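Local coordinates for protein protelomerase (Agrobacterium tumefaciens, PDB 4F43) that generates, probably by breaking and rejoining DNA strands as a telomere resolvase, the closed hairpin ends of the bacterium's linear chromosome, and protects those ends, at residues Gly6-Ile11 with Ile79-Gly84; Glu122-Val127 with Leu309-Asp314; Lys175-Phe180 with Thr197-Val202. The protein carries 1 engineered substitution. One frame throughout, in Å; residues are numbered along the deposited sequence.

Contact 1: Gly6-Ile11 with Ile79-Gly84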
# COMPACT_ATOMS: atom_id res chain seq x y z
N GLY A 6 -13.49 24.42 14.75
CA GLY A 6 -13.21 23.67 13.54
C GLY A 6 -14.13 22.49 13.34
O GLY A 6 -14.80 22.04 14.27
N VAL A 7 -14.17 21.97 12.11
CA VAL A 7 -15.00 20.83 11.78
C VAL A 7 -14.31 19.89 10.79
O VAL A 7 -13.87 20.30 9.72
CB VAL A 7 -16.37 21.28 11.22
CG1 VAL A 7 -16.20 22.40 10.21
CG2 VAL A 7 -17.12 20.10 10.61
N ALA A 8 -14.21 18.62 11.17
CA ALA A 8 -13.63 17.60 10.29
C ALA A 8 -14.70 17.10 9.33
O ALA A 8 -15.42 16.14 9.63
CB ALA A 8 -13.06 16.46 11.11
N THR A 9 -14.80 17.75 8.18
CA THR A 9 -15.87 17.50 7.22
C THR A 9 -15.89 16.06 6.70
O THR A 9 -16.94 15.54 6.33
CB THR A 9 -15.79 18.46 6.02
OG1 THR A 9 -15.25 19.72 6.45
CG2 THR A 9 -17.17 18.68 5.42
N SER A 10 -14.72 15.43 6.67
CA SER A 10 -14.59 14.06 6.19
C SER A 10 -15.44 13.10 7.03
O SER A 10 -16.30 12.39 6.50
CB SER A 10 -13.13 13.62 6.23
OG SER A 10 -12.31 14.50 5.48
N ILE A 11 -15.19 13.10 8.33
CA ILE A 11 -15.92 12.25 9.27
C ILE A 11 -17.41 12.52 9.21
O ILE A 11 -18.22 11.59 9.14
CB ILE A 11 -15.44 12.47 10.71
CG1 ILE A 11 -13.91 12.63 10.76
CG2 ILE A 11 -15.90 11.34 11.61
CD1 ILE A 11 -13.16 11.39 10.34
N ILE A 79 -7.85 16.28 13.61
CA ILE A 79 -7.46 17.54 14.25
C ILE A 79 -6.81 18.48 13.24
O ILE A 79 -7.12 19.67 13.20
CB ILE A 79 -6.50 17.31 15.43
CG1 ILE A 79 -7.16 16.44 16.50
CG2 ILE A 79 -6.06 18.63 16.03
CD1 ILE A 79 -6.25 16.08 17.65
N ARG A 80 -5.92 17.93 12.42
CA ARG A 80 -5.25 18.72 11.38
C ARG A 80 -6.26 19.28 10.39
O ARG A 80 -6.11 20.41 9.91
CB ARG A 80 -4.22 17.88 10.64
CG ARG A 80 -3.00 17.49 11.47
CD ARG A 80 -1.99 16.74 10.62
NE ARG A 80 -0.83 16.32 11.40
CZ ARG A 80 0.29 17.02 11.52
NH1 ARG A 80 1.30 16.55 12.25
NH2 ARG A 80 0.41 18.20 10.92
N GLU A 81 -7.29 18.50 10.09
CA GLU A 81 -8.32 18.93 9.15
C GLU A 81 -9.21 20.01 9.75
O GLU A 81 -9.56 20.98 9.08
CB GLU A 81 -9.17 17.74 8.71
CG GLU A 81 -10.25 18.09 7.69
CD GLU A 81 -11.15 16.91 7.36
OE1 GLU A 81 -11.90 17.00 6.37
OE2 GLU A 81 -11.10 15.90 8.09
N ALA A 82 -9.57 19.84 11.02
CA ALA A 82 -10.52 20.74 11.67
C ALA A 82 -9.90 22.08 12.07
O ALA A 82 -10.45 23.13 11.77
CB ALA A 82 -11.14 20.06 12.88
N PHE A 83 -8.75 22.03 12.75
CA PHE A 83 -8.15 23.24 13.29
C PHE A 83 -6.91 23.69 12.52
O PHE A 83 -6.87 24.79 11.99
CB PHE A 83 -7.82 23.04 14.77
CG PHE A 83 -8.99 22.60 15.60
CD1 PHE A 83 -9.86 23.53 16.14
CD2 PHE A 83 -9.23 21.26 15.82
CE1 PHE A 83 -10.95 23.13 16.89
CE2 PHE A 83 -10.32 20.85 16.57
CZ PHE A 83 -11.18 21.79 17.10
N GLY A 84 -5.90 22.82 12.46
CA GLY A 84 -4.69 23.14 11.73
C GLY A 84 -3.45 22.45 12.27
O GLY A 84 -3.54 21.59 13.15
O HOH W 1 -13.14 23.79 9.96

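Contact 2: Glu122-Val127 with Leu309-Asp314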
# COMPACT_ATOMS: atom_id res chain seq x y z
N GLU A 122 7.75 -22.29 -5.62
CA GLU A 122 7.98 -23.31 -6.64
C GLU A 122 7.20 -23.12 -7.93
O GLU A 122 7.76 -23.24 -9.02
CB GLU A 122 7.74 -24.70 -6.05
CG GLU A 122 8.90 -25.22 -5.22
CD GLU A 122 8.45 -25.99 -4.00
OE1 GLU A 122 7.24 -25.95 -3.68
OE2 GLU A 122 9.30 -26.63 -3.35
N ASN A 123 5.91 -22.82 -7.82
CA ASN A 123 5.06 -22.68 -8.99
C ASN A 123 4.86 -21.23 -9.42
O ASN A 123 3.77 -20.83 -9.81
CB ASN A 123 3.70 -23.33 -8.73
CG ASN A 123 3.81 -24.75 -8.22
OD1 ASN A 123 4.65 -25.53 -8.68
ND2 ASN A 123 2.98 -25.10 -7.25
N TYR A 124 5.93 -20.44 -9.35
CA TYR A 124 5.83 -19.01 -9.64
C TYR A 124 5.64 -18.72 -11.13
O TYR A 124 4.99 -17.73 -11.50
CB TYR A 124 7.04 -18.24 -9.09
CG TYR A 124 8.29 -18.33 -9.93
CD1 TYR A 124 8.61 -17.32 -10.83
CD2 TYR A 124 9.15 -19.41 -9.82
CE1 TYR A 124 9.75 -17.39 -11.60
CE2 TYR A 124 10.30 -19.48 -10.59
CZ TYR A 124 10.60 -18.47 -11.48
OH TYR A 124 11.73 -18.54 -12.24
N ARG A 125 6.20 -19.57 -11.98
CA ARG A 125 6.06 -19.42 -13.43
C ARG A 125 4.59 -19.52 -13.83
O ARG A 125 4.12 -18.79 -14.71
CB ARG A 125 6.87 -20.49 -14.16
CG ARG A 125 8.37 -20.38 -13.98
CD ARG A 125 9.10 -21.49 -14.72
NE ARG A 125 10.55 -21.31 -14.69
CZ ARG A 125 11.24 -20.62 -15.59
NH1 ARG A 125 10.61 -20.04 -16.60
NH2 ARG A 125 12.56 -20.51 -15.48
N GLN A 126 3.87 -20.43 -13.18
CA GLN A 126 2.45 -20.62 -13.43
C GLN A 126 1.67 -19.38 -13.03
O GLN A 126 0.74 -18.98 -13.73
CB GLN A 126 1.93 -21.84 -12.66
CG GLN A 126 2.72 -23.11 -12.91
CD GLN A 126 2.04 -24.34 -12.35
OE1 GLN A 126 0.82 -24.46 -12.39
NE2 GLN A 126 2.83 -25.26 -11.81
N VAL A 127 2.06 -18.76 -11.92
CA VAL A 127 1.41 -17.54 -11.45
C VAL A 127 1.65 -16.40 -12.43
O VAL A 127 0.71 -15.66 -12.78
CB VAL A 127 1.94 -17.13 -10.05
CG1 VAL A 127 1.37 -15.78 -9.64
CG2 VAL A 127 1.60 -18.20 -9.02
N LEU A 309 13.52 -18.29 -5.14
CA LEU A 309 13.23 -18.94 -6.41
C LEU A 309 13.78 -20.36 -6.47
O LEU A 309 14.89 -20.62 -5.99
CB LEU A 309 13.76 -18.10 -7.58
CG LEU A 309 13.04 -16.77 -7.80
CD1 LEU A 309 13.45 -16.15 -9.13
CD2 LEU A 309 11.53 -16.95 -7.74
N PRO A 310 13.00 -21.28 -7.05
CA PRO A 310 13.30 -22.72 -7.13
C PRO A 310 14.67 -23.01 -7.71
O PRO A 310 15.36 -23.90 -7.23
CB PRO A 310 12.22 -23.24 -8.08
CG PRO A 310 11.09 -22.30 -7.93
CD PRO A 310 11.71 -20.95 -7.69
N GLU A 311 15.06 -22.27 -8.75
CA GLU A 311 16.36 -22.47 -9.39
C GLU A 311 17.51 -22.09 -8.46
O GLU A 311 18.54 -22.76 -8.43
CB GLU A 311 16.45 -21.69 -10.70
CG GLU A 311 15.72 -20.35 -10.70
CD GLU A 311 14.46 -20.38 -11.53
OE1 GLU A 311 13.65 -21.31 -11.36
OE2 GLU A 311 14.27 -19.47 -12.37
N ASP A 312 17.33 -21.01 -7.71
CA ASP A 312 18.33 -20.59 -6.73
C ASP A 312 18.45 -21.65 -5.64
O ASP A 312 19.56 -22.02 -5.24
CB ASP A 312 17.95 -19.24 -6.11
CG ASP A 312 17.83 -18.14 -7.15
OD1 ASP A 312 18.43 -18.28 -8.24
OD2 ASP A 312 17.15 -17.13 -6.87
N ARG A 313 17.31 -22.13 -5.17
CA ARG A 313 17.25 -23.20 -4.18
C ARG A 313 17.98 -24.43 -4.70
O ARG A 313 18.62 -25.15 -3.94
CB ARG A 313 15.78 -23.53 -3.86
CG ARG A 313 15.56 -24.48 -2.68
CD ARG A 313 15.55 -25.94 -3.11
NE ARG A 313 14.88 -26.13 -4.40
CZ ARG A 313 13.60 -26.44 -4.53
NH1 ARG A 313 12.83 -26.61 -3.46
NH2 ARG A 313 13.07 -26.59 -5.74
N ASP A 314 17.87 -24.66 -6.00
CA ASP A 314 18.52 -25.81 -6.63
C ASP A 314 20.04 -25.65 -6.68
O ASP A 314 20.77 -26.47 -6.12
CB ASP A 314 17.97 -26.04 -8.04
CG ASP A 314 16.58 -26.64 -8.03
OD1 ASP A 314 16.22 -27.29 -7.02
OD2 ASP A 314 15.84 -26.48 -9.03
O HOH W 2 14.84 -19.40 -15.81

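Contact 3: Lys175-Phe180 with Thr197-Val202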
# COMPACT_ATOMS: atom_id res chain seq x y z
N LYS A 175 11.50 -3.47 -24.90
CA LYS A 175 10.65 -4.65 -24.87
C LYS A 175 10.31 -5.08 -23.44
O LYS A 175 9.22 -5.56 -23.18
CB LYS A 175 11.32 -5.80 -25.63
CG LYS A 175 10.43 -7.03 -25.79
CD LYS A 175 11.10 -8.08 -26.65
CE LYS A 175 10.17 -9.26 -26.88
NZ LYS A 175 10.78 -10.28 -27.78
N TRP A 176 11.26 -4.88 -22.53
CA TRP A 176 11.09 -5.36 -21.16
C TRP A 176 11.19 -4.26 -20.10
O TRP A 176 11.74 -4.48 -19.02
CB TRP A 176 12.09 -6.48 -20.85
CG TRP A 176 11.95 -7.66 -21.77
CD1 TRP A 176 12.57 -7.84 -22.97
CD2 TRP A 176 11.14 -8.82 -21.56
NE1 TRP A 176 12.20 -9.04 -23.52
CE2 TRP A 176 11.32 -9.66 -22.67
CE3 TRP A 176 10.28 -9.23 -20.53
CZ2 TRP A 176 10.67 -10.89 -22.79
CZ3 TRP A 176 9.64 -10.45 -20.65
CH2 TRP A 176 9.84 -11.26 -21.78
N SER A 177 10.66 -3.08 -20.41
CA SER A 177 10.60 -1.98 -19.45
C SER A 177 9.64 -0.89 -19.90
O SER A 177 9.50 -0.62 -21.10
CB SER A 177 11.99 -1.38 -19.21
OG SER A 177 12.36 -0.51 -20.26
N ILE A 178 8.97 -0.26 -18.94
CA ILE A 178 8.06 0.84 -19.21
C ILE A 178 8.31 1.99 -18.24
O ILE A 178 9.19 1.91 -17.38
CB ILE A 178 6.58 0.41 -19.08
CG1 ILE A 178 6.27 -0.02 -17.65
CG2 ILE A 178 6.27 -0.72 -20.06
CD1 ILE A 178 4.85 -0.51 -17.45
N LEU A 179 7.53 3.07 -18.37
CA LEU A 179 7.62 4.19 -17.45
C LEU A 179 6.42 4.20 -16.51
O LEU A 179 5.38 3.61 -16.81
CB LEU A 179 7.70 5.51 -18.22
CG LEU A 179 8.83 5.64 -19.24
CD1 LEU A 179 8.81 7.01 -19.90
CD2 LEU A 179 10.18 5.38 -18.59
N PHE A 180 6.56 4.86 -15.36
CA PHE A 180 5.52 4.82 -14.33
C PHE A 180 5.34 6.14 -13.59
O PHE A 180 6.30 6.87 -13.34
CB PHE A 180 5.81 3.68 -13.34
CG PHE A 180 4.98 3.74 -12.09
CD1 PHE A 180 3.62 3.45 -12.13
CD2 PHE A 180 5.55 4.09 -10.88
CE1 PHE A 180 2.86 3.51 -10.98
CE2 PHE A 180 4.79 4.14 -9.73
CZ PHE A 180 3.44 3.85 -9.78
N THR A 197 8.44 10.52 -12.77
CA THR A 197 8.30 9.50 -13.80
C THR A 197 9.62 8.75 -13.98
O THR A 197 10.58 9.30 -14.51
CB THR A 197 7.88 10.10 -15.15
OG1 THR A 197 8.86 11.06 -15.57
CG2 THR A 197 6.53 10.79 -15.03
N TYR A 198 9.66 7.51 -13.51
CA TYR A 198 10.89 6.71 -13.59
C TYR A 198 10.67 5.38 -14.29
O TYR A 198 9.54 4.90 -14.42
CB TYR A 198 11.49 6.51 -12.19
CG TYR A 198 10.64 5.68 -11.24
CD1 TYR A 198 11.00 4.38 -10.92
CD2 TYR A 198 9.49 6.21 -10.67
CE1 TYR A 198 10.24 3.62 -10.06
CE2 TYR A 198 8.72 5.45 -9.80
CZ TYR A 198 9.10 4.16 -9.50
OH TYR A 198 8.34 3.41 -8.64
N GLU A 199 11.77 4.78 -14.75
CA GLU A 199 11.71 3.56 -15.55
C GLU A 199 11.69 2.30 -14.69
O GLU A 199 12.48 2.15 -13.77
CB GLU A 199 12.90 3.52 -16.52
CG GLU A 199 12.80 2.46 -17.60
CD GLU A 199 13.93 2.55 -18.61
OE1 GLU A 199 13.66 2.93 -19.77
OE2 GLU A 199 15.08 2.24 -18.25
N ILE A 200 10.77 1.40 -15.01
CA ILE A 200 10.63 0.14 -14.29
C ILE A 200 10.62 -1.05 -15.25
O ILE A 200 10.17 -0.92 -16.39
CB ILE A 200 9.33 0.11 -13.45
CG1 ILE A 200 8.11 0.36 -14.34
CG2 ILE A 200 9.40 1.13 -12.33
CD1 ILE A 200 6.79 0.22 -13.61
N PRO A 201 11.12 -2.20 -14.80
CA PRO A 201 11.10 -3.41 -15.63
C PRO A 201 9.71 -4.05 -15.64
O PRO A 201 8.92 -3.84 -14.73
CB PRO A 201 12.09 -4.33 -14.92
CG PRO A 201 12.03 -3.91 -13.50
CD PRO A 201 11.84 -2.42 -13.53
N VAL A 202 9.44 -4.83 -16.68
CA VAL A 202 8.19 -5.59 -16.77
C VAL A 202 8.48 -7.05 -17.11
O VAL A 202 9.52 -7.37 -17.68
CB VAL A 202 7.24 -4.99 -17.83
CG1 VAL A 202 6.63 -3.70 -17.31
CG2 VAL A 202 7.96 -4.76 -19.13

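Contact 1: Gly6-Ile11 with Ile79-Gly84
Gly-6 lies against the last turn of helix 65-82, its CA over one face of the Phe-83 ring and its N 3.6 Å from Phe-83 CE1. The same CA takes part in a CA-H...O contact with Ala-82 O at 3.3 Å, and the lack of a side chain is what allows the chain to come in so close to that carbonyl. Gly-6 N is also hydrogen-bonded to Asn-41 OD1, while Phe-83 packs on Ile-37 and Met-40 of helix 28-40, so three parts of the chain meet here.

At Val-7 the isopropyl group turns away from the helix, and the backbone does the work. Val-7 N lies 3.7 Å from Ala-82 CB, and it donates to a water at 3.0 Å that makes a weak bond on to Ala-82 O. Ala-8, the N-cap residue of helix 9-18, sets its CB 4.4 Å from Ala-82 CB. Here the last turn of helix 65-82, which closes at Ala-82, meets the first turn of helix 9-18, in the helical N-terminal part of the chain.

Beyond the cap, Thr-9 only brushes Glu-81, and Ser-10 makes the polar grip. Glu-81 reaches it as a fully extended chain, CG opposite the backbone N (chi1 -178°). Its OE1 accepts two bonds, from Ser-10 OG at 2.7 Å and from Ser-10 N at 3.2 Å, both on the syn side but from opposite faces of the carboxylate plane. Ser-10 OG is brought beside its own N by chi1 of -56°, which lets one residue hold the oxygen like a pincer. A carboxylate at the amino end of a helix is probably stabilised by the helix dipole as well.

Contact 2: Glu122-Val127 with Leu309-Asp314
The Tyr-124 ring is sandwiched between two aliphatic groups. Leu-309 CD2 sits over the centre of one face, 3.9 Å from the centroid and only 7° off the normal, a clear CH-pi contact; Arg-125 CG covers the opposite face nearer the rim. At the ring edge, close to its plane, lies Glu-311 OE1, and Pro-310 CD comes in obliquely at 3.5 Å from Tyr-124 CE2. With chi1 of 80° the ring leaves its helix from between the backbone N and the carbonyl carbon, and its hydroxyl is carried across to the other segment. There Tyr-124 OH donates to Glu-311 OE2 at 2.7 Å, approaching from above the carboxylate plane rather than within it.

Both segments are helix starts, Asn-123 and Leu-309 being the N-cap residues, and each comes shortly after one strand of the small parallel pair 119-120 and 307-308. The contact thus joins the start of helix 124-134 to the start of helix 310-316, the last helix of the chain; segment 122-127 is part of the ResT/TelK catalytic family region. Helix 263-276 backs the apolar part, with Leu-267 on Tyr-124 and His-274 on Leu-309.

Further out the chemistry turns ionic. The extended Arg-125 chain brings NH2 to 3.7 Å from Glu-311 OE2, a long salt bridge, and a water at the edge of the guanidinium makes weak bonds to both groups. On the other flank, Glu-122 lays its backbone on the proline, CA to Pro-310 CG 3.5 Å, and makes a salt bridge from OE2 to Arg-313 NH1 (3.5 Å), at the guanidinium edge. A second salt bridge, Arg-313 NE to Asp-314 OD1 at 3.2 Å, completes a network in which this one guanidinium is shared between two carboxylates.

Contact 3: Lys175-Phe180 with Thr197-Val202
Ile-178 and Ile-200 face each other as a hydrogen-bonded antiparallel pair, and two full-strength backbone bonds join strands 177-180 and 198-201 here. Ile-178 N donates to Ile-200 O and Ile-200 N to Ile-178 O, both at 2.9 Å and nearly in line with the carbonyl. The bonds further out, at Phe-180 with Tyr-198 and from Val-202 N to Trp-176 O, are weak.

The tightly packed face is largely apolar. Ile-178 CG1 meets Ile-200 CG1 at 3.8 Å, Val-202 CG1 crosses over Ile-178 CD1 at 3.7 Å, and Ile-200 CD1 tucks against Phe-180 CB at 3.6 Å. Tyr-198 runs alongside Phe-180, pointing the same way, with CE2 at the edge of the phenyl ring and the planes 85° apart. Helices 140-151 and 206-217 pack on this layer, and Arg-153 makes a cation-pi contact with Phe-180.

The other face is looser: Glu-199 is exposed and Ser-177 and Leu-179 partly so, though Pro-201 is buried and Ala-167 of strand 165-169 touches the first three. Leu-179 CD2 rests on Glu-199 CB at 3.9 Å, and Ser-177 OG finds its hydrogen bond at Ser-174. At the corner, the edge of the exposed Trp-176 indole meets Val-202 O, 3.5 Å from CE3.

In the four-stranded sheet of the catalytic region, 198-201 is an outermost strand within this chain. With strong backbone bonds at its middle, weak ones towards its ends and a mostly apolar face turned to the helices, its hold on 177-180 probably rests chiefly on that middle and that face.

Contact 3, and the 122-127 half of contact 2, belong to the ResT/TelK catalytic family region; the centres of these two contacts are about 24 Å apart, and contact 3 lies within the span of sequence that contact 2 brings together. Contact 1 sits across the chain's centre, centre to centre about 50 Å from contact 2 and about 39 Å from contact 3. None of the three shares a helix or strand. All are partly buried, but contact 3 has a core-like face and buries twice as much surface as either other, through a backbone ladder. Contact 1 joins a helix end to a helix start, partly through backbone and water; contact 2 joins two helix starts almost wholly through side chains.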